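PDB 4HVT: post-proline cleaving enzyme from Rickettsia typhi, which probably cleaves oligopeptides on the carboxyl side of proline, as a serine-type endopeptidase of the prolyl oligopeptidase family. Local coordinates for residues Ile596-Phe601 / Ser606-Tyr611. Residues are numbered along the deposited sequence; the frame is centred on the assembly and turned at random. Where two conformers were deposited one is given.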
loop_
_atom_site.group_PDB
_atom_site.type_symbol
_atom_site.label_atom_id
_atom_site.label_comp_id
_atom_site.label_asym_id
_atom_site.label_seq_id
_atom_site.Cartn_x
_atom_site.Cartn_y
_atom_site.Cartn_z
ATOM N N ILE A 596 -4.617 22.885 -5.278
ATOM C CA ILE A 596 -3.920 23.975 -5.958
ATOM C C ILE A 596 -2.398 23.940 -5.692
ATOM O O ILE A 596 -1.583 24.176 -6.615
ATOM C CB ILE A 596 -4.521 25.352 -5.608
ATOM C CG1 ILE A 596 -6.030 25.361 -5.884
ATOM C CG2 ILE A 596 -3.840 26.426 -6.436
ATOM C CD1 ILE A 596 -6.645 26.765 -5.917
ATOM N N ARG A 597 -2.022 23.650 -4.439
ATOM C CA ARG A 597 -0.644 23.782 -3.967
ATOM C C ARG A 597 0.057 22.448 -3.728
ATOM O O ARG A 597 1.175 22.443 -3.247
ATOM C CB ARG A 597 -0.617 24.587 -2.646
ATOM C CG ARG A 597 -1.185 25.997 -2.829
ATOM C CD ARG A 597 -0.852 26.944 -1.674
ATOM N NE ARG A 597 0.545 27.040 -1.355
ATOM C CZ ARG A 597 1.063 27.394 -0.173
ATOM N NH1 ARG A 597 0.296 27.754 0.829
ATOM N NH2 ARG A 597 2.378 27.415 -0.014
ATOM N N TYR A 598 -0.577 21.352 -4.111
ATOM C CA TYR A 598 -0.047 20.005 -3.750
ATOM C C TYR A 598 1.383 19.776 -4.206
ATOM O O TYR A 598 2.126 19.064 -3.533
ATOM C CB TYR A 598 -0.949 18.816 -4.165
ATOM C CG TYR A 598 -0.933 18.477 -5.620
ATOM C CD1 TYR A 598 -0.018 17.572 -6.121
ATOM C CD2 TYR A 598 -1.857 19.035 -6.477
ATOM C CE1 TYR A 598 0.002 17.258 -7.449
ATOM C CE2 TYR A 598 -1.874 18.723 -7.810
ATOM C CZ TYR A 598 -0.936 17.801 -8.301
ATOM O OH TYR A 598 -0.891 17.443 -9.617
ATOM N N LYS A 599 1.798 20.408 -5.316
ATOM C CA LYS A 599 3.157 20.171 -5.801
ATOM C C LYS A 599 4.229 20.714 -4.845
ATOM O O LYS A 599 5.381 20.287 -4.928
ATOM C CB LYS A 599 3.420 20.779 -7.195
ATOM C CG LYS A 599 2.542 20.221 -8.312
ATOM C CD LYS A 599 2.845 20.748 -9.714
ATOM C CE LYS A 599 2.872 22.284 -9.879
ATOM N NZ LYS A 599 3.246 22.688 -11.276
ATOM N N GLU A 600 3.862 21.683 -4.010
ATOM C CA GLU A 600 4.798 22.331 -3.108
ATOM C C GLU A 600 5.120 21.531 -1.862
ATOM O O GLU A 600 5.972 21.942 -1.120
ATOM C CB GLU A 600 4.235 23.692 -2.685
ATOM C CG GLU A 600 4.024 24.661 -3.823
ATOM C CD GLU A 600 3.361 25.926 -3.291
ATOM O OE1 GLU A 600 3.993 26.591 -2.426
ATOM O OE2 GLU A 600 2.233 26.270 -3.732
ATOM N N PHE A 601 4.433 20.409 -1.625
ATOM C CA PHE A 601 4.491 19.726 -0.334
ATOM C C PHE A 601 4.829 18.252 -0.523
ATOM O O PHE A 601 4.235 17.577 -1.391
ATOM C CB PHE A 601 3.156 19.845 0.407
ATOM C CG PHE A 601 2.848 21.264 0.819
ATOM C CD1 PHE A 601 3.433 21.805 1.957
ATOM C CD2 PHE A 601 2.019 22.052 0.063
ATOM C CE1 PHE A 601 3.172 23.117 2.321
ATOM C CE2 PHE A 601 1.795 23.392 0.379
ATOM C CZ PHE A 601 2.345 23.916 1.535
ATOM N N SER A 606 5.160 14.097 -7.747
ATOM C CA SER A 606 4.995 12.758 -8.336
ATOM C C SER A 606 3.613 12.482 -8.937
ATOM O O SER A 606 3.453 11.601 -9.746
ATOM C CB SER A 606 5.492 11.724 -7.372
ATOM O OG SER A 606 4.682 11.637 -6.335
ATOM N N TRP A 607 2.611 13.259 -8.567
ATOM C CA TRP A 607 1.233 12.989 -8.950
ATOM C C TRP A 607 0.602 13.956 -9.940
ATOM O O TRP A 607 -0.616 13.932 -10.113
ATOM C CB TRP A 607 0.370 12.901 -7.701
ATOM C CG TRP A 607 0.967 11.991 -6.645
ATOM C CD1 TRP A 607 1.350 10.670 -6.809
ATOM C CD2 TRP A 607 1.270 12.336 -5.270
ATOM N NE1 TRP A 607 1.850 10.194 -5.632
ATOM C CE2 TRP A 607 1.868 11.194 -4.699
ATOM C CE3 TRP A 607 1.126 13.509 -4.489
ATOM C CZ2 TRP A 607 2.295 11.153 -3.388
ATOM C CZ3 TRP A 607 1.587 13.503 -3.165
ATOM C CH2 TRP A 607 2.161 12.275 -2.618
ATOM N N VAL A 608 1.411 14.724 -10.644
ATOM C CA VAL A 608 0.880 15.613 -11.625
ATOM C C VAL A 608 0.055 14.876 -12.690
ATOM O O VAL A 608 -0.916 15.397 -13.211
ATOM C CB VAL A 608 2.014 16.446 -12.262
ATOM C CG1 VAL A 608 1.442 17.220 -13.423
ATOM C CG2 VAL A 608 2.600 17.392 -11.210
ATOM N N THR A 609 0.463 13.657 -13.073
ATOM C CA THR A 609 -0.285 12.904 -14.076
ATOM C C THR A 609 -1.542 12.282 -13.517
ATOM O O THR A 609 -2.392 11.829 -14.300
ATOM C CB THR A 609 0.612 11.818 -14.746
ATOM O OG1 THR A 609 1.148 10.963 -13.726
ATOM C CG2 THR A 609 1.704 12.452 -15.549
ATOM N N GLU A 610 -1.694 12.237 -12.188
ATOM C CA GLU A 610 -2.909 11.753 -11.561
ATOM C C GLU A 610 -3.956 12.871 -11.437
ATOM O O GLU A 610 -5.118 12.608 -11.623
ATOM C CB GLU A 610 -2.661 11.100 -10.196
ATOM C CG GLU A 610 -3.892 10.443 -9.610
ATOM C CD GLU A 610 -4.367 9.179 -10.293
ATOM O OE1 GLU A 610 -3.659 8.752 -11.248
ATOM O OE2 GLU A 610 -5.450 8.621 -9.867
ATOM N N TYR A 611 -3.543 14.074 -11.077
ATOM C CA TYR A 611 -4.502 15.110 -10.718
ATOM C C TYR A 611 -4.578 16.269 -11.715
ATOM O O TYR A 611 -5.525 17.038 -11.690
ATOM C CB TYR A 611 -4.155 15.660 -9.340
ATOM C CG TYR A 611 -4.198 14.632 -8.218
ATOM C CD1 TYR A 611 -5.399 14.001 -7.825
ATOM C CD2 TYR A 611 -3.046 14.315 -7.529
ATOM C CE1 TYR A 611 -5.412 13.041 -6.816
ATOM C CE2 TYR A 611 -3.058 13.366 -6.516
ATOM C CZ TYR A 611 -4.250 12.760 -6.152
ATOM O OH TYR A 611 -4.219 11.816 -5.145
#
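Tyr-598 reaches from a 3-10 turn to the short helix 608-611 and its N-cap, meeting Trp-607, Val-608 and Tyr-611 with its phenol. CG sits between the backbone N and the carbonyl carbon (chi1 75°), which places the ring against the helix, its OH end beside Val-608. CD2 of Tyr-611 lies over one face, near the rim, 4.1 Å from CZ of Tyr-598. The rings make a T-shaped pair, the edge of Tyr-611 turned to the face of Tyr-598, with centroids 5.5 Å apart and planes at 72°. The opposite face of Tyr-598 is covered by CG of its neighbour Lys-599. At the ring's end OH packs 3.2 Å from CA of Val-608 and 3.7 Å from CB of Tyr-611, while its hydrogen-bond partner is the carbonyl of Gly-612. Tyrosine suits the place twice, with a ring for packing and a hydroxyl for a buried polar end. Both segments belong to the region between strand 585-589 and helix 617-626 of the alpha/beta-hydrolase part, where Tyr-611 OH bonds to Asn-567, which follows the probable nucleophile in sequence. Trp-607 is the N-cap residue; its carbonyl accepts from the backbone N of both Glu-610 and Tyr-611, its CB comes within 4.4 Å of CE1 of Tyr-598, and its indole lies near the probable catalytic triad without touching it. CD of Lys-599 lies 3.7 Å from CG2 of Val-608, so the lysine's aliphatic stem packs on a branched apolar group. The bend at chi3 (-53°) turns CE away from Val-608, and NZ forms salt bridges with Asp-613 and Glu-615.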